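Local structure of metallo-beta-lactamase domain-containing protein (3H3E) at residues 174-179 with 187-192; 131-136 with 194-199; 35-40 with 164-169; 183-188 with 222-227. The protein is of unknown function but binds zinc and is probably a metal-dependent hydrolase of the metallo-beta-lactamase superfamily, a transferase role being another possibility. The protein carries 2 engineered substitutions. All blocks are in the same frame, centred on the assembly; numbering follows the deposited sequence.

Contact 1 of 4, residues 174-179 with 187-192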
loop_
_atom_site.group_PDB
_atom_site.type_symbol
_atom_site.label_atom_id
_atom_site.label_comp_id
_atom_site.label_asym_id
_atom_site.label_seq_id
_atom_site.Cartn_x
_atom_site.Cartn_y
_atom_site.Cartn_z
ATOM N N LEU A 174 -3.786 15.894 1.647
ATOM C CA LEU A 174 -4.128 14.489 1.543
ATOM C C LEU A 174 -3.023 13.620 2.112
ATOM O O LEU A 174 -1.842 13.910 1.942
ATOM C CB LEU A 174 -4.366 14.113 0.075
ATOM C CG LEU A 174 -5.473 14.826 -0.694
ATOM C CD1 LEU A 174 -5.432 14.398 -2.166
ATOM C CD2 LEU A 174 -6.844 14.539 -0.094
ATOM N N VAL A 175 -3.403 12.546 2.786
ATOM C CA VAL A 175 -2.426 11.527 3.122
ATOM C C VAL A 175 -2.701 10.292 2.279
ATOM O O VAL A 175 -3.826 9.813 2.208
ATOM C CB VAL A 175 -2.420 11.189 4.605
ATOM C CG1 VAL A 175 -1.279 10.244 4.901
ATOM C CG2 VAL A 175 -2.284 12.481 5.433
ATOM N N VAL A 176 -1.662 9.798 1.616
ATOM C CA VAL A 176 -1.809 8.725 0.656
ATOM C C VAL A 176 -1.060 7.510 1.162
ATOM O O VAL A 176 0.103 7.602 1.515
ATOM C CB VAL A 176 -1.239 9.122 -0.719
ATOM C CG1 VAL A 176 -1.321 7.958 -1.695
ATOM C CG2 VAL A 176 -1.954 10.319 -1.264
ATOM N N ILE A 177 -1.746 6.375 1.213
ATOM C CA ILE A 177 -1.148 5.143 1.698
ATOM C C ILE A 177 -1.219 4.065 0.629
ATOM O O ILE A 177 -2.293 3.746 0.100
ATOM C CB ILE A 177 -1.784 4.673 3.013
ATOM C CG1 ILE A 177 -1.496 5.680 4.124
ATOM C CG2 ILE A 177 -1.203 3.331 3.432
ATOM C CD1 ILE A 177 -2.430 6.815 4.137
ATOM N N THR A 178 -0.050 3.534 0.287
ATOM C CA THR A 178 0.058 2.612 -0.832
ATOM C C THR A 178 0.822 1.390 -0.370
ATOM O O THR A 178 1.663 1.479 0.519
ATOM C CB THR A 178 0.707 3.275 -2.070
ATOM O OG1 THR A 178 0.736 2.341 -3.141
ATOM C CG2 THR A 178 2.110 3.721 -1.782
ATOM N N GLY A 179 0.498 0.241 -0.947
ATOM C CA GLY A 179 1.114 -1.006 -0.543
ATOM C C GLY A 179 2.393 -1.238 -1.303
ATOM O O GLY A 179 3.461 -1.283 -0.721
ATOM N N ASN A 187 2.082 7.480 -11.287
ATOM C CA ASN A 187 0.748 7.334 -11.879
ATOM C C ASN A 187 -0.321 7.420 -10.820
ATOM O O ASN A 187 -1.397 7.980 -11.027
ATOM C CB ASN A 187 0.632 6.008 -12.627
ATOM C CG ASN A 187 1.338 6.047 -13.943
ATOM O OD1 ASN A 187 1.362 7.083 -14.598
ATOM N ND2 ASN A 187 1.942 4.934 -14.338
ATOM N N ILE A 188 0.001 6.862 -9.667
ATOM C CA ILE A 188 -0.918 6.827 -8.555
ATOM C C ILE A 188 -1.190 8.236 -8.077
ATOM O O ILE A 188 -2.331 8.601 -7.838
ATOM C CB ILE A 188 -0.377 5.930 -7.432
ATOM C CG1 ILE A 188 -0.499 4.458 -7.862
ATOM C CG2 ILE A 188 -1.097 6.200 -6.141
ATOM C CD1 ILE A 188 0.162 3.456 -6.942
ATOM N N LEU A 189 -0.142 9.043 -7.971
ATOM C CA LEU A 189 -0.293 10.406 -7.452
ATOM C C LEU A 189 -1.006 11.314 -8.436
ATOM O O LEU A 189 -1.828 12.128 -8.052
ATOM C CB LEU A 189 1.064 10.995 -7.084
ATOM C CG LEU A 189 1.771 10.353 -5.882
ATOM C CD1 LEU A 189 3.037 11.101 -5.573
ATOM C CD2 LEU A 189 0.862 10.362 -4.687
ATOM N N LEU A 190 -0.683 11.161 -9.712
ATOM C CA LEU A 190 -1.335 11.904 -10.771
ATOM C C LEU A 190 -2.811 11.549 -10.836
ATOM O O LEU A 190 -3.654 12.415 -11.043
ATOM C CB LEU A 190 -0.663 11.611 -12.110
ATOM C CG LEU A 190 0.816 11.982 -12.259
ATOM C CD1 LEU A 190 1.460 11.248 -13.434
ATOM C CD2 LEU A 190 0.949 13.479 -12.431
ATOM N N ASP A 191 -3.139 10.275 -10.665
ATOM C CA ASP A 191 -4.546 9.897 -10.639
ATOM C C ASP A 191 -5.253 10.625 -9.501
ATOM O O ASP A 191 -6.360 11.122 -9.665
ATOM C CB ASP A 191 -4.722 8.385 -10.521
ATOM C CG ASP A 191 -4.799 7.693 -11.881
ATOM O OD1 ASP A 191 -4.270 8.247 -12.869
ATOM O OD2 ASP A 191 -5.391 6.592 -11.968
ATOM N N ILE A 192 -4.593 10.694 -8.350
ATOM C CA ILE A 192 -5.119 11.400 -7.187
ATOM C C ILE A 192 -5.263 12.898 -7.470
ATOM O O ILE A 192 -6.311 13.484 -7.257
ATOM C CB ILE A 192 -4.212 11.155 -5.988
ATOM C CG1 ILE A 192 -4.276 9.678 -5.607
ATOM C CG2 ILE A 192 -4.607 12.017 -4.838
ATOM C CD1 ILE A 192 -3.323 9.297 -4.541
#

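Contact 2 of 4, residues 131-136 with 194-199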
loop_
_atom_site.group_PDB
_atom_site.type_symbol
_atom_site.label_atom_id
_atom_site.label_comp_id
_atom_site.label_asym_id
_atom_site.label_seq_id
_atom_site.Cartn_x
_atom_site.Cartn_y
_atom_site.Cartn_z
ATOM N N PHE A 131 -10.966 7.503 1.185
ATOM C CA PHE A 131 -11.337 7.010 -0.136
ATOM C C PHE A 131 -10.360 5.954 -0.633
ATOM O O PHE A 131 -9.165 6.045 -0.398
ATOM C CB PHE A 131 -11.290 8.144 -1.168
ATOM C CG PHE A 131 -12.144 9.308 -0.831
ATOM C CD1 PHE A 131 -11.645 10.343 -0.062
ATOM C CD2 PHE A 131 -13.441 9.387 -1.302
ATOM C CE1 PHE A 131 -12.429 11.425 0.245
ATOM C CE2 PHE A 131 -14.228 10.463 -0.992
ATOM C CZ PHE A 131 -13.723 11.488 -0.216
ATOM N N LEU A 132 -10.868 4.991 -1.383
ATOM C CA LEU A 132 -10.011 4.065 -2.092
ATOM C C LEU A 132 -10.020 4.435 -3.551
ATOM O O LEU A 132 -11.085 4.614 -4.140
ATOM C CB LEU A 132 -10.538 2.646 -1.963
ATOM C CG LEU A 132 -10.139 1.903 -0.707
ATOM C CD1 LEU A 132 -10.987 0.654 -0.595
ATOM C CD2 LEU A 132 -8.653 1.576 -0.760
ATOM N N LEU A 133 -8.831 4.532 -4.132
ATOM C CA LEU A 133 -8.698 4.770 -5.553
ATOM C C LEU A 133 -8.221 3.521 -6.265
ATOM O O LEU A 133 -7.282 2.867 -5.822
ATOM C CB LEU A 133 -7.756 5.941 -5.816
ATOM C CG LEU A 133 -8.540 7.253 -5.838
ATOM C CD1 LEU A 133 -8.941 7.606 -4.426
ATOM C CD2 LEU A 133 -7.720 8.344 -6.473
ATOM N N GLY A 134 -8.874 3.201 -7.374
ATOM C CA GLY A 134 -8.626 1.963 -8.085
ATOM C C GLY A 134 -7.336 1.997 -8.867
ATOM O O GLY A 134 -6.544 2.928 -8.726
ATOM N N PRO A 135 -7.123 0.984 -9.715
ATOM C CA PRO A 135 -5.862 0.827 -10.433
ATOM C C PRO A 135 -5.492 2.128 -11.138
ATOM O O PRO A 135 -6.307 2.681 -11.882
ATOM C CB PRO A 135 -6.189 -0.241 -11.471
ATOM C CG PRO A 135 -7.397 -0.872 -11.037
ATOM C CD PRO A 135 -8.162 0.080 -10.221
ATOM N N ALA A 136 -4.272 2.604 -10.910
ATOM C CA ALA A 136 -3.797 3.842 -11.520
ATOM C C ALA A 136 -3.638 3.705 -13.019
ATOM O O ALA A 136 -3.310 2.641 -13.528
ATOM C CB ALA A 136 -2.478 4.246 -10.908
ATOM N N GLU A 194 -5.779 14.359 -10.233
ATOM C CA GLU A 194 -6.857 14.647 -11.183
ATOM C C GLU A 194 -8.238 14.543 -10.540
ATOM O O GLU A 194 -9.227 14.963 -11.137
ATOM C CB GLU A 194 -6.810 13.702 -12.388
ATOM C CG GLU A 194 -5.450 13.538 -13.044
ATOM C CD GLU A 194 -5.487 12.585 -14.235
ATOM O OE1 GLU A 194 -6.383 11.712 -14.273
ATOM O OE2 GLU A 194 -4.622 12.707 -15.131
ATOM N N THR A 195 -8.292 13.985 -9.329
ATOM C CA THR A 195 -9.547 13.615 -8.670
ATOM C C THR A 195 -9.860 14.539 -7.493
ATOM O O THR A 195 -11.013 14.882 -7.239
ATOM C CB THR A 195 -9.468 12.158 -8.123
ATOM O OG1 THR A 195 -9.270 11.236 -9.197
ATOM C CG2 THR A 195 -10.736 11.778 -7.390
ATOM N N PHE A 196 -8.821 14.910 -6.754
ATOM C CA PHE A 196 -8.966 15.764 -5.587
ATOM C C PHE A 196 -8.399 17.167 -5.827
ATOM O O PHE A 196 -7.262 17.320 -6.270
ATOM C CB PHE A 196 -8.296 15.117 -4.369
ATOM C CG PHE A 196 -8.901 13.799 -3.974
ATOM C CD1 PHE A 196 -9.837 13.729 -2.955
ATOM C CD2 PHE A 196 -8.546 12.633 -4.628
ATOM C CE1 PHE A 196 -10.407 12.521 -2.594
ATOM C CE2 PHE A 196 -9.118 11.416 -4.272
ATOM C CZ PHE A 196 -10.043 11.360 -3.254
ATOM N N ASN A 197 -9.207 18.182 -5.534
ATOM C CA ASN A 197 -8.763 19.564 -5.598
ATOM C C ASN A 197 -7.797 19.906 -4.462
ATOM O O ASN A 197 -7.322 21.029 -4.366
ATOM C CB ASN A 197 -9.965 20.500 -5.549
ATOM C CG ASN A 197 -9.647 21.887 -6.078
ATOM O OD1 ASN A 197 -8.503 22.183 -6.427
ATOM N ND2 ASN A 197 -10.665 22.745 -6.147
ATOM N N GLU A 198 -7.506 18.931 -3.612
ATOM C CA GLU A 198 -6.678 19.139 -2.425
ATOM C C GLU A 198 -5.220 18.841 -2.710
ATOM O O GLU A 198 -4.899 18.070 -3.599
ATOM C CB GLU A 198 -7.138 18.251 -1.253
ATOM C CG GLU A 198 -8.196 18.835 -0.334
ATOM C CD GLU A 198 -9.609 18.433 -0.726
ATOM O OE1 GLU A 198 -9.771 17.489 -1.536
ATOM O OE2 GLU A 198 -10.564 19.069 -0.219
ATOM N N ARG A 199 -4.330 19.444 -1.937
ATOM C CA ARG A 199 -2.908 19.222 -2.123
ATOM C C ARG A 199 -2.502 17.902 -1.469
ATOM O O ARG A 199 -3.112 17.468 -0.494
ATOM C CB ARG A 199 -2.107 20.385 -1.533
ATOM C CG ARG A 199 -0.604 20.163 -1.588
ATOM C CD ARG A 199 0.159 21.271 -0.899
ATOM N NE ARG A 199 0.506 22.337 -1.829
ATOM C CZ ARG A 199 1.749 22.619 -2.210
ATOM N NH1 ARG A 199 2.772 21.922 -1.729
ATOM N NH2 ARG A 199 1.970 23.610 -3.063
#

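Contact 3 of 4, residues 35-40 with 164-169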
loop_
_atom_site.group_PDB
_atom_site.type_symbol
_atom_site.label_atom_id
_atom_site.label_comp_id
_atom_site.label_asym_id
_atom_site.label_seq_id
_atom_site.Cartn_x
_atom_site.Cartn_y
_atom_site.Cartn_z
ATOM N N VAL A 35 -0.196 -1.253 7.786
ATOM C CA VAL A 35 -0.202 0.012 8.493
ATOM C C VAL A 35 -1.611 0.342 8.957
ATOM O O VAL A 35 -2.564 0.275 8.190
ATOM C CB VAL A 35 0.355 1.155 7.624
ATOM C CG1 VAL A 35 -0.350 1.201 6.315
ATOM C CG2 VAL A 35 0.191 2.466 8.324
ATOM N N LEU A 36 -1.729 0.661 10.241
ATOM C CA LEU A 36 -2.980 1.090 10.834
ATOM C C LEU A 36 -3.136 2.594 10.643
ATOM O O LEU A 36 -2.276 3.378 11.040
ATOM C CB LEU A 36 -2.997 0.748 12.316
ATOM C CG LEU A 36 -4.257 1.117 13.097
ATOM C CD1 LEU A 36 -5.482 0.437 12.523
ATOM C CD2 LEU A 36 -4.053 0.703 14.533
ATOM N N VAL A 37 -4.235 2.987 10.017
ATOM C CA VAL A 37 -4.462 4.379 9.688
ATOM C C VAL A 37 -5.743 4.851 10.322
ATOM O O VAL A 37 -6.813 4.660 9.770
ATOM C CB VAL A 37 -4.586 4.569 8.183
ATOM C CG1 VAL A 37 -4.736 6.044 7.858
ATOM C CG2 VAL A 37 -3.377 3.981 7.485
ATOM N N ASP A 38 -5.629 5.470 11.486
ATOM C CA ASP A 38 -6.799 5.870 12.243
ATOM C C ASP A 38 -7.668 4.650 12.459
ATOM O O ASP A 38 -7.289 3.728 13.175
ATOM C CB ASP A 38 -7.576 6.957 11.500
ATOM C CG ASP A 38 -8.163 8.007 12.435
ATOM O OD1 ASP A 38 -7.501 8.361 13.438
ATOM O OD2 ASP A 38 -9.283 8.489 12.150
ATOM N N SER A 39 -8.817 4.622 11.805
ATOM C CA SER A 39 -9.827 3.610 12.104
ATOM C C SER A 39 -9.901 2.486 11.077
ATOM O O SER A 39 -10.882 1.745 11.024
ATOM C CB SER A 39 -11.187 4.282 12.182
ATOM O OG SER A 39 -11.360 5.130 11.058
ATOM N N VAL A 40 -8.872 2.351 10.258
ATOM C CA VAL A 40 -8.916 1.371 9.193
ATOM C C VAL A 40 -7.529 0.721 9.072
ATOM O O VAL A 40 -6.519 1.382 9.276
ATOM C CB VAL A 40 -9.383 2.064 7.899
ATOM C CG1 VAL A 40 -8.245 2.221 6.922
ATOM C CG2 VAL A 40 -10.506 1.299 7.284
ATOM N N GLN A 164 -5.176 -0.933 -5.399
ATOM C CA GLN A 164 -5.927 0.223 -4.929
ATOM C C GLN A 164 -5.166 0.957 -3.853
ATOM O O GLN A 164 -4.267 0.407 -3.221
ATOM C CB GLN A 164 -7.318 -0.169 -4.434
ATOM C CG GLN A 164 -7.338 -1.257 -3.402
ATOM C CD GLN A 164 -8.744 -1.605 -2.980
ATOM O OE1 GLN A 164 -9.715 -1.117 -3.552
ATOM N NE2 GLN A 164 -8.863 -2.465 -1.989
ATOM N N THR A 165 -5.528 2.216 -3.661
ATOM C CA THR A 165 -4.739 3.108 -2.836
ATOM C C THR A 165 -5.664 3.890 -1.931
ATOM O O THR A 165 -6.753 4.288 -2.332
ATOM C CB THR A 165 -3.890 4.068 -3.714
ATOM O OG1 THR A 165 -2.945 3.302 -4.464
ATOM C CG2 THR A 165 -3.128 5.052 -2.864
ATOM N N LEU A 166 -5.234 4.086 -0.697
ATOM C CA LEU A 166 -6.035 4.809 0.266
ATOM C C LEU A 166 -5.680 6.289 0.240
ATOM O O LEU A 166 -4.515 6.658 0.200
ATOM C CB LEU A 166 -5.810 4.230 1.661
ATOM C CG LEU A 166 -6.469 4.935 2.833
ATOM C CD1 LEU A 166 -7.954 4.804 2.678
ATOM C CD2 LEU A 166 -5.991 4.332 4.171
ATOM N N VAL A 167 -6.699 7.135 0.244
ATOM C CA VAL A 167 -6.503 8.570 0.379
ATOM C C VAL A 167 -7.309 9.062 1.579
ATOM O O VAL A 167 -8.517 8.849 1.673
ATOM C CB VAL A 167 -6.918 9.326 -0.893
ATOM C CG1 VAL A 167 -6.645 10.816 -0.751
ATOM C CG2 VAL A 167 -6.182 8.775 -2.071
ATOM N N VAL A 168 -6.609 9.696 2.505
ATOM C CA VAL A 168 -7.223 10.281 3.676
ATOM C C VAL A 168 -7.142 11.787 3.515
ATOM O O VAL A 168 -6.054 12.346 3.356
ATOM C CB VAL A 168 -6.462 9.915 4.962
ATOM C CG1 VAL A 168 -7.216 10.417 6.194
ATOM C CG2 VAL A 168 -6.189 8.407 5.032
ATOM N N ARG A 169 -8.303 12.432 3.560
ATOM C CA ARG A 169 -8.409 13.870 3.378
ATOM C C ARG A 169 -8.307 14.558 4.736
ATOM O O ARG A 169 -9.137 14.361 5.620
ATOM C CB ARG A 169 -9.711 14.205 2.652
ATOM C CG ARG A 169 -9.931 15.661 2.341
ATOM C CD ARG A 169 -11.381 15.865 1.958
ATOM N NE ARG A 169 -11.604 15.836 0.516
ATOM C CZ ARG A 169 -12.695 15.341 -0.061
ATOM N NH1 ARG A 169 -13.643 14.796 0.696
ATOM N NH2 ARG A 169 -12.829 15.373 -1.391
#

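Contact 4 of 4, residues 183-188 with 222-227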
loop_
_atom_site.group_PDB
_atom_site.type_symbol
_atom_site.label_atom_id
_atom_site.label_comp_id
_atom_site.label_asym_id
_atom_site.label_seq_id
_atom_site.Cartn_x
_atom_site.Cartn_y
_atom_site.Cartn_z
ATOM N N ARG A 183 1.578 -0.167 -10.336
ATOM C CA ARG A 183 1.167 0.590 -11.494
ATOM C C ARG A 183 1.953 1.883 -11.615
ATOM O O ARG A 183 1.815 2.594 -12.597
ATOM C CB ARG A 183 -0.326 0.870 -11.432
ATOM C CG ARG A 183 -1.189 -0.377 -11.585
ATOM C CD ARG A 183 -2.521 0.044 -12.179
ATOM N NE ARG A 183 -2.990 -0.927 -13.145
ATOM C CZ ARG A 183 -3.599 -0.615 -14.278
ATOM N NH1 ARG A 183 -3.816 0.646 -14.588
ATOM N NH2 ARG A 183 -3.986 -1.572 -15.103
ATOM N N GLY A 184 2.789 2.172 -10.618
ATOM C CA GLY A 184 3.626 3.363 -10.620
ATOM C C GLY A 184 3.195 4.393 -9.596
ATOM O O GLY A 184 2.061 4.848 -9.624
ATOM N N ILE A 185 4.083 4.760 -8.674
ATOM C CA ILE A 185 3.692 5.655 -7.589
ATOM C C ILE A 185 3.393 7.028 -8.149
ATOM O O ILE A 185 2.517 7.734 -7.651
ATOM C CB ILE A 185 4.754 5.730 -6.489
ATOM C CG1 ILE A 185 4.295 6.622 -5.336
ATOM C CG2 ILE A 185 6.045 6.264 -7.047
ATOM C CD1 ILE A 185 2.943 6.358 -4.830
ATOM N N ASP A 186 4.105 7.391 -9.208
ATOM C CA ASP A 186 3.805 8.607 -9.962
ATOM C C ASP A 186 2.427 8.585 -10.635
ATOM O O ASP A 186 1.686 9.563 -10.566
ATOM C CB ASP A 186 4.909 8.929 -10.980
ATOM C CG ASP A 186 5.164 7.800 -11.995
ATOM O OD1 ASP A 186 4.934 6.611 -11.685
ATOM O OD2 ASP A 186 5.631 8.113 -13.117
ATOM N N ASN A 187 2.082 7.480 -11.287
ATOM C CA ASN A 187 0.748 7.334 -11.879
ATOM C C ASN A 187 -0.321 7.420 -10.820
ATOM O O ASN A 187 -1.397 7.980 -11.027
ATOM C CB ASN A 187 0.632 6.008 -12.627
ATOM C CG ASN A 187 1.338 6.047 -13.943
ATOM O OD1 ASN A 187 1.362 7.083 -14.598
ATOM N ND2 ASN A 187 1.942 4.934 -14.338
ATOM N N ILE A 188 0.001 6.862 -9.667
ATOM C CA ILE A 188 -0.918 6.827 -8.555
ATOM C C ILE A 188 -1.190 8.236 -8.077
ATOM O O ILE A 188 -2.331 8.601 -7.838
ATOM C CB ILE A 188 -0.377 5.930 -7.432
ATOM C CG1 ILE A 188 -0.499 4.458 -7.862
ATOM C CG2 ILE A 188 -1.097 6.200 -6.141
ATOM C CD1 ILE A 188 0.162 3.456 -6.942
ATOM N N LYS A 222 10.817 13.618 -9.257
ATOM C CA LYS A 222 10.423 14.836 -9.948
ATOM C C LYS A 222 8.916 15.046 -9.830
ATOM O O LYS A 222 8.475 16.165 -9.570
ATOM C CB LYS A 222 10.863 14.780 -11.412
ATOM C CG LYS A 222 10.596 16.030 -12.232
ATOM C CD LYS A 222 10.597 15.709 -13.738
ATOM C CE LYS A 222 10.434 16.952 -14.632
ATOM N NZ LYS A 222 11.741 17.621 -14.980
ATOM N N ALA A 223 8.132 13.976 -9.985
ATOM C CA ALA A 223 6.669 14.080 -9.859
ATOM C C ALA A 223 6.244 14.445 -8.443
ATOM O O ALA A 223 5.354 15.267 -8.254
ATOM C CB ALA A 223 5.976 12.793 -10.295
ATOM N N PHE A 224 6.867 13.823 -7.446
ATOM C CA PHE A 224 6.597 14.191 -6.062
ATOM C C PHE A 224 6.819 15.693 -5.889
ATOM O O PHE A 224 5.982 16.398 -5.327
ATOM C CB PHE A 224 7.501 13.417 -5.112
ATOM C CG PHE A 224 6.979 12.044 -4.733
ATOM C CD1 PHE A 224 7.065 10.986 -5.606
ATOM C CD2 PHE A 224 6.437 11.815 -3.478
ATOM C CE1 PHE A 224 6.606 9.733 -5.246
ATOM C CE2 PHE A 224 5.975 10.559 -3.110
ATOM C CZ PHE A 224 6.061 9.517 -3.993
ATOM N N ASN A 225 7.942 16.190 -6.393
ATOM C CA ASN A 225 8.239 17.614 -6.285
ATOM C C ASN A 225 7.229 18.475 -7.017
ATOM O O ASN A 225 6.673 19.410 -6.450
ATOM C CB ASN A 225 9.647 17.905 -6.794
ATOM C CG ASN A 225 10.711 17.422 -5.837
ATOM O OD1 ASN A 225 10.454 17.248 -4.642
ATOM N ND2 ASN A 225 11.911 17.199 -6.351
ATOM N N GLU A 226 7.003 18.149 -8.284
ATOM C CA GLU A 226 6.051 18.865 -9.120
ATOM C C GLU A 226 4.684 18.986 -8.458
ATOM O O GLU A 226 4.005 20.018 -8.599
ATOM C CB GLU A 226 5.876 18.151 -10.458
ATOM C CG GLU A 226 7.130 18.034 -11.294
ATOM C CD GLU A 226 7.524 19.330 -11.954
ATOM O OE1 GLU A 226 6.743 20.308 -11.882
ATOM O OE2 GLU A 226 8.621 19.371 -12.550
ATOM N N LEU A 227 4.270 17.929 -7.757
ATOM C CA LEU A 227 2.932 17.904 -7.162
ATOM C C LEU A 227 2.916 18.537 -5.781
ATOM O O LEU A 227 1.877 18.596 -5.139
ATOM C CB LEU A 227 2.362 16.486 -7.111
ATOM C CG LEU A 227 2.091 15.742 -8.439
ATOM C CD1 LEU A 227 1.679 14.309 -8.174
ATOM C CD2 LEU A 227 1.028 16.414 -9.294
#

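Contact 1 of 4, residues 174-179 with 187-192
V176 and I192 meet tip to tip in the middle of this buried contact. CD1 of I192 bridges the valine fork, 3.7 Å from V176 CG1 and 3.7 Å from V176 CG2. The other branch of the isoleucine serves L174: I192 CG2 lies 3.7 Å from L174 CD1, the two side chains sliding past each other in opposite directions. With CG1 of I192 beside the backbone N (chi1 -66°) and CG2 anti to it, the two branches diverge, one to each strand residue. L189 adds a looser touch, its CD2 4.4 Å from V176 CG1. At the far end T178 and I188 cross obliquely, T178 OG1 standing 4.0 Å from I188 CD1. The partner is a methyl, so this approach is van der Waals packing; the polar partner of the T178 hydroxyl is S181 OG.

In the second shell, T165 and V167 of strand 165-170 lie against V176 and I192 respectively, and I200 backs both L189 and I192. The short strand and helix axes approach to 10.8 Å with their directions 143° apart, so the helix returns roughly antiparallel over the strand. The connection between them carries the zinc ligand H182. Together strand 173-178, helix 185-193 and strand 200-204 make a beta-alpha-beta crossover, in which these side chains pack the helix on one face of the mixed sheet.

Contact 2 of 4, residues 131-136 with 194-199
F196 turns the edge of its ring over a face of F131, making a T-shaped (edge-to-face) pair. The ring centroids are 5.1 Å apart and the planes stand at 68°. F196 CE1 and CZ share the touching: CE1 hovers above the F131 plane, displaced toward the rim, and lies 3.6 Å from F131 CD1. F196 CZ reaches further in toward the root of the ring, 3.8 Å from F131 CG. On F131 the ring is swung beside the backbone N (chi1 -57°), which presents its face to the loop that follows helix 185-193.

L133, two residues along the same strand face, takes another part of the F196 rim. Its CD1 sits in the plane of that ring, 3.8 Å from F196 CE2, while L133 CD2 is 4.0 Å from F196 CE2, so both leucine methyls bear mainly on the CE2 corner of the ring. T195 lies at the margin, its OG1 4.3 Å from L133 CD2; the hydroxyl is hydrogen-bonded with D191 O of the preceding helix.

R169 and L174 of the two next strands also touch F196, so the loop residue packs on a face of the sheet across three neighbouring strands. No hydrogen bond joins the two segments. Cohesion is therefore dispersive, helped by the weakly positive C-H edge of F196 facing the pi cloud of F131, and the buried F196 ring is the apolar foot of a loop whose other residues are mostly exposed.

Contact 3 of 4, residues 35-40 with 164-169
V37 N donates to V40 O at 2.9 Å, and V40 N returns a bond to V37 O at 3.1 Å. This reciprocal pair closes a two-residue beta hairpin whose type II' turn has D38 and S39 at its corners; D38 takes the positive phi (55°) that such a turn requires in its first corner position. The bonds hold V37 and V40 side by side, and both point their side chains at strand 165-170.

Across the gap the contact is wholly apolar. V37 splits its two methyls between two partners. Its CG1, anti to the backbone N (chi1 -176°), meets V168 tip to tip, with V37 CG1 4.0 Å from V168 CG2. Its CG2 faces the leucine next along the same strand face, V37 CG2 lying 4.2 Å from L166 CD2. V40 comes to the same leucine methyl head-on, its CG1 4.1 Å from L166 CD2. A single methyl of L166 thus faces both residues that flank the turn. Spacings of 4.0 Å and more make this ordinary methyl packing, and no hydrogen bond crosses it.

V168 is also touched by M13, and V35 by I177, which continues the apolar layer to strands 13-19 and 173-178. Strands 34-37 and 40-42 belong to one mixed sheet and strand 165-170 to the other. The contact is therefore a piece of the hydrophobic core between the two facing sheets of the beta sandwich that defines the alpha-beta/beta-alpha metallo-beta-lactamase fold, flanked by strand 13-19 in the first sheet and by strands 130-133 and 173-178 in the second.

Contact 4 of 4, residues 183-188 with 222-227
Apolar packing joins I185 to F224, whose side chains cross at about a right angle. I185 CG1 is 3.6 Å from F224 CZ, and I185 CG2 lies in the plane of the ring at its edge, 3.9 Å from F224 CE1. Both branches thus bear on the CE1-CZ end of the ring, CG2 at its edge. The second touch is small: D186 CB and A223 CB are 4.1 Å apart, and the slight bulk of the alanine lets the backbones come near, with CA atoms of D186 and A223 6.2 Å from each other.

F224 also forms an edge-to-face pair with F246.

Polar bonds shape the helix start rather than span the interface. The D186 carboxylate, in the position between N and carbonyl carbon (chi1 58°), leads away from A223, and its OD1 makes a salt bridge with K141. G184 is the N-cap, and its O receives I188 N at 2.9 Å. One turn in, N187 ND2 reaches back to R183 O at 2.9 Å, nearly straight (177° at the hydrogen) and in its own amide plane, fastening the residues ahead of the helix; R183 follows the zinc ligand H182.

Helices 185-193 and 214-226 are successive crossover helices on one face of the sheet. I185 reaches both T178 beneath and I220 alongside, while L189, one turn further on, meets F224 and L227.

From the N terminus, the hairpin 35-40 opens first and waits more than 120 residues for 164-169, where contact 3 closes and ties the two sheets face to face. Contact 2 has already opened at 131-136, so the two cross; it closes at 194-199, joining strand 130-133, next to the edge of its sheet, to the loop after helix 185-193. Contact 1 runs entirely within that span, laying the helix on strand 173-178, which is hydrogen-bonded to strand 165-170. Contact 4 opens at 183, at the start of the same helix, sharing N187 and I188 with contact 1, crosses contact 2, and ends at 222-227, bringing helix 214-226 into the outer layer.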